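Local coordinates for uncharacterized protein Af_0446 (Archaeoglobus fulgidus DSM 4304, PDB 3BUT), which is of unknown function but, as a beta-barrel protein of the LEA-2 (water stress and hypersensitive response) family, may bind lipid, at residues 41-55 and 72-86. The protein carries 4 engineered substitutions. Sequence-based numbering, arbitrary orientation. Where two conformers were deposited one is given.
Sequences YTIEMNGVKVADGYE and SLRLNNSFLREWWVT. Engineered in segment 72-86: L80 (natural residue Ile).
The Y41 ring is sandwiched between strand 66-76 and strand 48-61: L73 CA makes a CH-pi contact over one face, 4.0 Å from the centroid, and G53 N lies over the opposite face. A chi1 of 64° swings the ring across toward strand 66-76, where OH accepts a weak, 3.3 Å hydrogen bond from R74 N. Next inward, I43 CD1 meets the branch of L75, 4.0 Å from its CG. M45, a selenomethionine, bends at chi3 (81°) and makes a Met-aromatic contact with W83: SE stands 4.4 Å from the centroid of the five-membered ring, almost on its normal, and CE covers the same face. Its CB also approaches W83 CD1 at 3.5 Å. The type I' turn from M45 to V48 carries N46, whose ND2 donates in its amide plane to T86 OG1 (3.0 Å); that hydroxyl in turn donates to W83 O, while N46 OD1 accepts from K95 N. V48 CG2 packs on T86 CG2, and K49 O lies over one face of the F79 ring, toward its rim, 3.2 Å from CD1. V50 and A51 both face I43 in a classic beta bulge; V50 divides its methyls, CG2 against L75 CD2 and CG1 toward F79 O and W83 CB. The contact joins the barrel's two antiparallel sheets, with Y41, I43, L73 and L75 between them. Strand 34-45 pairs with strand 93-105, leaving strand 48-61 outermost in the four-stranded sheet; strand 66-76 pairs with strand 17-27. The helical turns cover the hairpin's end, where W83 NE1 hydrogen-bonds to T94 OG1 of strand 93-105 and its ring touches F122 of strand 111-123.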
loop_
_atom_site.group_PDB
_atom_site.type_symbol
_atom_site.label_atom_id
_atom_site.label_comp_id
_atom_site.label_asym_id
_atom_site.label_seq_id
_atom_site.Cartn_x
_atom_site.Cartn_y
_atom_site.Cartn_z
ATOM N N TYR A 41 21.550 3.140 2.592
ATOM C CA TYR A 41 20.221 3.379 3.145
ATOM C C TYR A 41 19.470 2.104 3.429
ATOM O O TYR A 41 19.662 1.099 2.746
ATOM C CB TYR A 41 19.394 4.309 2.249
ATOM C CG TYR A 41 19.086 3.758 0.883
ATOM C CD1 TYR A 41 19.988 3.901 -0.165
ATOM C CD2 TYR A 41 17.885 3.100 0.631
ATOM C CE1 TYR A 41 19.711 3.394 -1.420
ATOM C CE2 TYR A 41 17.599 2.590 -0.621
ATOM C CZ TYR A 41 18.513 2.742 -1.641
ATOM O OH TYR A 41 18.231 2.234 -2.888
ATOM N N THR A 42 18.633 2.144 4.463
ATOM C CA THR A 42 17.706 1.057 4.782
ATOM C C THR A 42 16.335 1.618 5.122
ATOM O O THR A 42 16.226 2.676 5.743
ATOM C CB THR A 42 18.170 0.146 5.975
ATOM O OG1 THR A 42 18.265 0.910 7.184
ATOM C CG2 THR A 42 19.500 -0.527 5.705
ATOM N N ILE A 43 15.288 0.916 4.700
ATOM C CA ILE A 43 13.931 1.201 5.159
ATOM C C ILE A 43 13.307 -0.081 5.711
ATOM O O ILE A 43 13.209 -1.081 5.005
ATOM C CB ILE A 43 13.033 1.796 4.050
ATOM C CG1 ILE A 43 13.633 3.107 3.510
ATOM C CG2 ILE A 43 11.614 2.033 4.581
ATOM C CD1 ILE A 43 12.907 3.688 2.314
ATOM N N GLU A 44 12.926 -0.057 6.984
ATOM C CA GLU A 44 12.238 -1.181 7.603
ATOM C C GLU A 44 10.818 -0.782 7.937
ATOM O O GLU A 44 10.568 0.328 8.402
ATOM C CB GLU A 44 12.969 -1.673 8.860
ATOM C CG GLU A 44 14.291 -2.363 8.583
ATOM C CD GLU A 44 14.795 -3.196 9.749
ATOM O OE1 GLU A 44 13.970 -3.686 10.551
ATOM O OE2 GLU A 44 16.027 -3.374 9.852
HETATM N N MSE A 45 9.887 -1.690 7.664
HETATM C CA MSE A 45 8.472 -1.489 7.944
HETATM C C MSE A 45 7.966 -2.744 8.661
HETATM O O MSE A 45 7.939 -3.825 8.072
HETATM C CB MSE A 45 7.703 -1.242 6.640
HETATM C CG MSE A 45 8.163 -0.010 5.855
HETATM SE SE MSE A 45 7.313 0.199 4.119
HETATM C CE MSE A 45 5.633 1.015 4.679
ATOM N N ASN A 46 7.601 -2.589 9.935
ATOM C CA ASN A 46 7.293 -3.705 10.860
ATOM C C ASN A 46 8.313 -4.851 10.902
ATOM O O ASN A 46 7.937 -6.018 11.023
ATOM C CB ASN A 46 5.901 -4.285 10.595
ATOM C CG ASN A 46 4.798 -3.267 10.738
ATOM O OD1 ASN A 46 4.868 -2.356 11.568
ATOM N ND2 ASN A 46 3.750 -3.432 9.939
ATOM N N GLY A 47 9.595 -4.522 10.800
ATOM C CA GLY A 47 10.637 -5.542 10.778
ATOM C C GLY A 47 10.817 -6.261 9.449
ATOM O O GLY A 47 11.592 -7.207 9.361
ATOM N N VAL A 48 10.095 -5.833 8.416
ATOM C CA VAL A 48 10.396 -6.258 7.051
ATOM C C VAL A 48 11.339 -5.218 6.445
ATOM O O VAL A 48 11.021 -4.031 6.421
ATOM C CB VAL A 48 9.121 -6.378 6.177
ATOM C CG1 VAL A 48 9.469 -6.840 4.767
ATOM C CG2 VAL A 48 8.117 -7.328 6.810
ATOM N N LYS A 49 12.501 -5.661 5.976
ATOM C CA LYS A 49 13.464 -4.759 5.348
ATOM C C LYS A 49 13.123 -4.556 3.874
ATOM O O LYS A 49 13.544 -5.332 3.014
ATOM C CB LYS A 49 14.891 -5.284 5.520
ATOM C CG LYS A 49 15.971 -4.257 5.217
ATOM C CD LYS A 49 17.290 -4.586 5.912
ATOM C CE LYS A 49 18.009 -5.766 5.267
ATOM N NZ LYS A 49 19.333 -6.004 5.910
ATOM N N VAL A 50 12.364 -3.499 3.600
ATOM C CA VAL A 50 11.813 -3.244 2.264
ATOM C C VAL A 50 12.780 -2.506 1.324
ATOM O O VAL A 50 12.577 -2.490 0.108
ATOM C CB VAL A 50 10.443 -2.508 2.327
ATOM C CG1 VAL A 50 9.421 -3.331 3.088
ATOM C CG2 VAL A 50 10.589 -1.152 2.966
ATOM N N ALA A 51 13.819 -1.897 1.897
ATOM C CA ALA A 51 14.885 -1.247 1.132
ATOM C C ALA A 51 16.220 -1.387 1.855
ATOM O O ALA A 51 16.287 -1.290 3.082
ATOM C CB ALA A 51 14.566 0.223 0.898
ATOM N N ASP A 52 17.274 -1.610 1.076
ATOM C CA ASP A 52 18.621 -1.824 1.583
ATOM C C ASP A 52 19.585 -1.626 0.422
ATOM O O ASP A 52 19.792 -2.536 -0.384
ATOM C CB ASP A 52 18.745 -3.250 2.139
ATOM C CG ASP A 52 20.124 -3.558 2.688
ATOM O OD1 ASP A 52 20.688 -2.711 3.410
ATOM O OD2 ASP A 52 20.637 -4.662 2.408
ATOM N N GLY A 53 20.172 -0.439 0.322
ATOM C CA GLY A 53 21.034 -0.149 -0.816
ATOM C C GLY A 53 22.185 0.793 -0.556
ATOM O O GLY A 53 22.201 1.510 0.444
ATOM N N TYR A 54 23.153 0.772 -1.470
ATOM C CA TYR A 54 24.255 1.727 -1.477
ATOM C C TYR A 54 24.324 2.459 -2.811
ATOM O O TYR A 54 24.325 1.832 -3.869
ATOM C CB TYR A 54 25.602 1.033 -1.218
ATOM C CG TYR A 54 26.705 2.012 -0.879
ATOM C CD1 TYR A 54 26.933 2.396 0.443
ATOM C CD2 TYR A 54 27.510 2.572 -1.877
ATOM C CE1 TYR A 54 27.933 3.305 0.766
ATOM C CE2 TYR A 54 28.508 3.494 -1.566
ATOM C CZ TYR A 54 28.712 3.853 -0.242
ATOM O OH TYR A 54 29.710 4.742 0.085
ATOM N N GLU A 55 24.398 3.791 -2.766
ATOM C CA GLU A 55 24.556 4.687 -3.932
ATOM C C GLU A 55 25.957 5.308 -3.961
ATOM O O GLU A 55 26.429 5.865 -3.024
ATOM C CB GLU A 55 23.501 5.809 -3.982
ATOM C CG GLU A 55 22.590 5.895 -5.202
ATOM C CD GLU A 55 22.900 7.062 -6.164
ATOM O OE1 GLU A 55 23.837 6.931 -6.957
ATOM O OE2 GLU A 55 22.208 8.105 -6.188
ATOM N N SER A 72 18.678 9.373 -2.757
ATOM C CA SER A 72 17.648 8.640 -3.464
ATOM C C SER A 72 17.433 7.302 -2.779
ATOM O O SER A 72 18.310 6.442 -2.793
ATOM C CB SER A 72 18.060 8.435 -4.922
ATOM O OG SER A 72 17.090 7.680 -5.624
ATOM N N LEU A 73 16.264 7.136 -2.172
ATOM C CA LEU A 73 15.943 5.919 -1.447
ATOM C C LEU A 73 14.948 5.117 -2.255
ATOM O O LEU A 73 13.795 5.521 -2.396
ATOM C CB LEU A 73 15.361 6.253 -0.072
ATOM C CG LEU A 73 15.945 7.440 0.704
ATOM C CD1 LEU A 73 15.078 7.766 1.904
ATOM C CD2 LEU A 73 17.378 7.185 1.137
ATOM N N ARG A 74 15.393 3.983 -2.789
ATOM C CA ARG A 74 14.558 3.164 -3.661
ATOM C C ARG A 74 14.022 1.920 -2.966
ATOM O O ARG A 74 14.754 1.218 -2.276
ATOM C CB ARG A 74 15.309 2.777 -4.937
ATOM C CG ARG A 74 15.634 3.955 -5.851
ATOM C CD ARG A 74 16.600 3.548 -6.957
ATOM N NE ARG A 74 17.310 4.699 -7.512
ATOM C CZ ARG A 74 18.433 5.210 -7.010
ATOM N NH1 ARG A 74 18.994 6.263 -7.590
ATOM N NH2 ARG A 74 18.994 4.683 -5.926
ATOM N N LEU A 75 12.734 1.658 -3.168
ATOM C CA LEU A 75 12.073 0.492 -2.602
ATOM C C LEU A 75 11.691 -0.492 -3.697
ATOM O O LEU A 75 10.892 -0.173 -4.579
ATOM C CB LEU A 75 10.816 0.892 -1.824
ATOM C CG LEU A 75 10.917 1.821 -0.618
ATOM C CD1 LEU A 75 10.692 3.252 -1.030
ATOM C CD2 LEU A 75 9.868 1.414 0.384
ATOM N N ASN A 76 12.279 -1.683 -3.631
ATOM C CA ASN A 76 11.855 -2.816 -4.442
ATOM C C ASN A 76 10.495 -3.288 -3.926
ATOM O O ASN A 76 10.350 -3.598 -2.736
ATOM C CB ASN A 76 12.909 -3.932 -4.365
ATOM C CG ASN A 76 12.477 -5.217 -5.066
ATOM O OD1 ASN A 76 12.496 -6.291 -4.465
ATOM N ND2 ASN A 76 12.097 -5.113 -6.338
ATOM N N ASN A 77 9.509 -3.340 -4.815
ATOM C CA ASN A 77 8.137 -3.641 -4.422
ATOM C C ASN A 77 7.901 -5.080 -3.974
ATOM O O ASN A 77 6.950 -5.365 -3.245
ATOM C CB ASN A 77 7.165 -3.274 -5.544
ATOM C CG ASN A 77 7.358 -1.854 -6.041
ATOM O OD1 ASN A 77 7.475 -0.918 -5.249
ATOM N ND2 ASN A 77 7.395 -1.686 -7.357
ATOM N N SER A 78 8.771 -5.982 -4.416
ATOM C CA SER A 78 8.688 -7.395 -4.020
ATOM C C SER A 78 8.877 -7.582 -2.506
ATOM O O SER A 78 8.235 -8.436 -1.890
ATOM C CB SER A 78 9.708 -8.233 -4.794
ATOM O OG SER A 78 9.593 -9.605 -4.465
ATOM N N PHE A 79 9.763 -6.779 -1.920
ATOM C CA PHE A 79 9.910 -6.709 -0.470
ATOM C C PHE A 79 8.780 -5.900 0.174
ATOM O O PHE A 79 8.485 -6.082 1.355
ATOM C CB PHE A 79 11.266 -6.107 -0.091
ATOM C CG PHE A 79 12.285 -7.118 0.368
ATOM C CD1 PHE A 79 12.094 -7.838 1.548
ATOM C CD2 PHE A 79 13.449 -7.330 -0.362
ATOM C CE1 PHE A 79 13.039 -8.766 1.983
ATOM C CE2 PHE A 79 14.402 -8.256 0.064
ATOM C CZ PHE A 79 14.195 -8.975 1.239
ATOM N N LEU A 80 8.156 -5.007 -0.596
ATOM C CA LEU A 80 7.015 -4.230 -0.108
ATOM C C LEU A 80 5.744 -5.055 -0.032
ATOM O O LEU A 80 4.871 -4.755 0.778
ATOM C CB LEU A 80 6.766 -2.996 -0.969
ATOM C CG LEU A 80 7.232 -1.643 -0.444
ATOM C CD1 LEU A 80 7.294 -0.655 -1.590
ATOM C CD2 LEU A 80 6.294 -1.144 0.647
ATOM N N ARG A 81 5.649 -6.093 -0.862
ATOM C CA ARG A 81 4.476 -6.978 -0.869
ATOM C C ARG A 81 4.423 -7.930 0.329
ATOM O O ARG A 81 3.373 -8.522 0.609
ATOM C CB ARG A 81 4.395 -7.788 -2.165
ATOM C CG ARG A 81 3.993 -6.994 -3.402
ATOM C CD ARG A 81 3.911 -7.882 -4.649
ATOM N NE ARG A 81 5.175 -8.552 -4.973
ATOM C CZ ARG A 81 5.409 -9.855 -4.816
ATOM N NH1 ARG A 81 4.469 -10.659 -4.335
ATOM N NH2 ARG A 81 6.593 -10.357 -5.140
ATOM N N GLU A 82 5.545 -8.103 1.020
ATOM C CA GLU A 82 5.533 -8.921 2.227
ATOM C C GLU A 82 5.395 -8.070 3.483
ATOM O O GLU A 82 5.243 -8.597 4.579
ATOM C CB GLU A 82 6.720 -9.892 2.291
ATOM C CG GLU A 82 8.098 -9.270 2.193
ATOM C CD GLU A 82 9.206 -10.298 2.323
ATOM O OE1 GLU A 82 9.111 -11.366 1.677
ATOM O OE2 GLU A 82 10.175 -10.035 3.068
ATOM N N TRP A 83 5.424 -6.752 3.307
ATOM C CA TRP A 83 5.122 -5.827 4.395
ATOM C C TRP A 83 3.619 -5.807 4.622
ATOM O O TRP A 83 3.158 -5.774 5.760
ATOM C CB TRP A 83 5.632 -4.404 4.097
ATOM C CG TRP A 83 4.773 -3.334 4.735
ATOM C CD1 TRP A 83 4.760 -2.972 6.049
ATOM C CD2 TRP A 83 3.767 -2.536 4.093
ATOM N NE1 TRP A 83 3.829 -1.989 6.262
ATOM C CE2 TRP A 83 3.202 -1.704 5.081
ATOM C CE3 TRP A 83 3.292 -2.443 2.777
ATOM C CZ2 TRP A 83 2.188 -0.788 4.800
ATOM C CZ3 TRP A 83 2.288 -1.531 2.496
ATOM C CH2 TRP A 83 1.749 -0.711 3.505
ATOM N N TRP A 84 2.866 -5.827 3.526
ATOM C CA TRP A 84 1.418 -5.705 3.572
ATOM C C TRP A 84 0.750 -6.666 4.556
ATOM O O TRP A 84 -0.163 -6.273 5.287
ATOM C CB TRP A 84 0.810 -5.828 2.169
ATOM C CG TRP A 84 -0.680 -5.727 2.192
ATOM C CD1 TRP A 84 -1.567 -6.718 1.912
ATOM C CD2 TRP A 84 -1.460 -4.579 2.565
ATOM N NE1 TRP A 84 -2.854 -6.260 2.067
ATOM C CE2 TRP A 84 -2.816 -4.950 2.469
ATOM C CE3 TRP A 84 -1.144 -3.269 2.958
ATOM C CZ2 TRP A 84 -3.856 -4.062 2.751
ATOM C CZ3 TRP A 84 -2.178 -2.389 3.241
ATOM C CH2 TRP A 84 -3.515 -2.791 3.137
ATOM N N VAL A 85 1.234 -7.908 4.587
ATOM C CA VAL A 85 0.809 -8.914 5.562
ATOM C C VAL A 85 0.887 -8.378 6.993
ATOM O O VAL A 85 -0.080 -8.475 7.749
ATOM C CB VAL A 85 1.685 -10.195 5.462
ATOM C CG1 VAL A 85 1.160 -11.295 6.386
ATOM C CG2 VAL A 85 1.761 -10.696 4.021
ATOM N N THR A 86 2.035 -7.792 7.329
ATOM C CA THR A 86 2.333 -7.308 8.679
ATOM C C THR A 86 1.511 -6.081 9.048
ATOM O O THR A 86 1.166 -5.890 10.217
ATOM C CB THR A 86 3.839 -6.973 8.858
ATOM O OG1 THR A 86 4.173 -5.789 8.124
ATOM C CG2 THR A 86 4.711 -8.098 8.370
#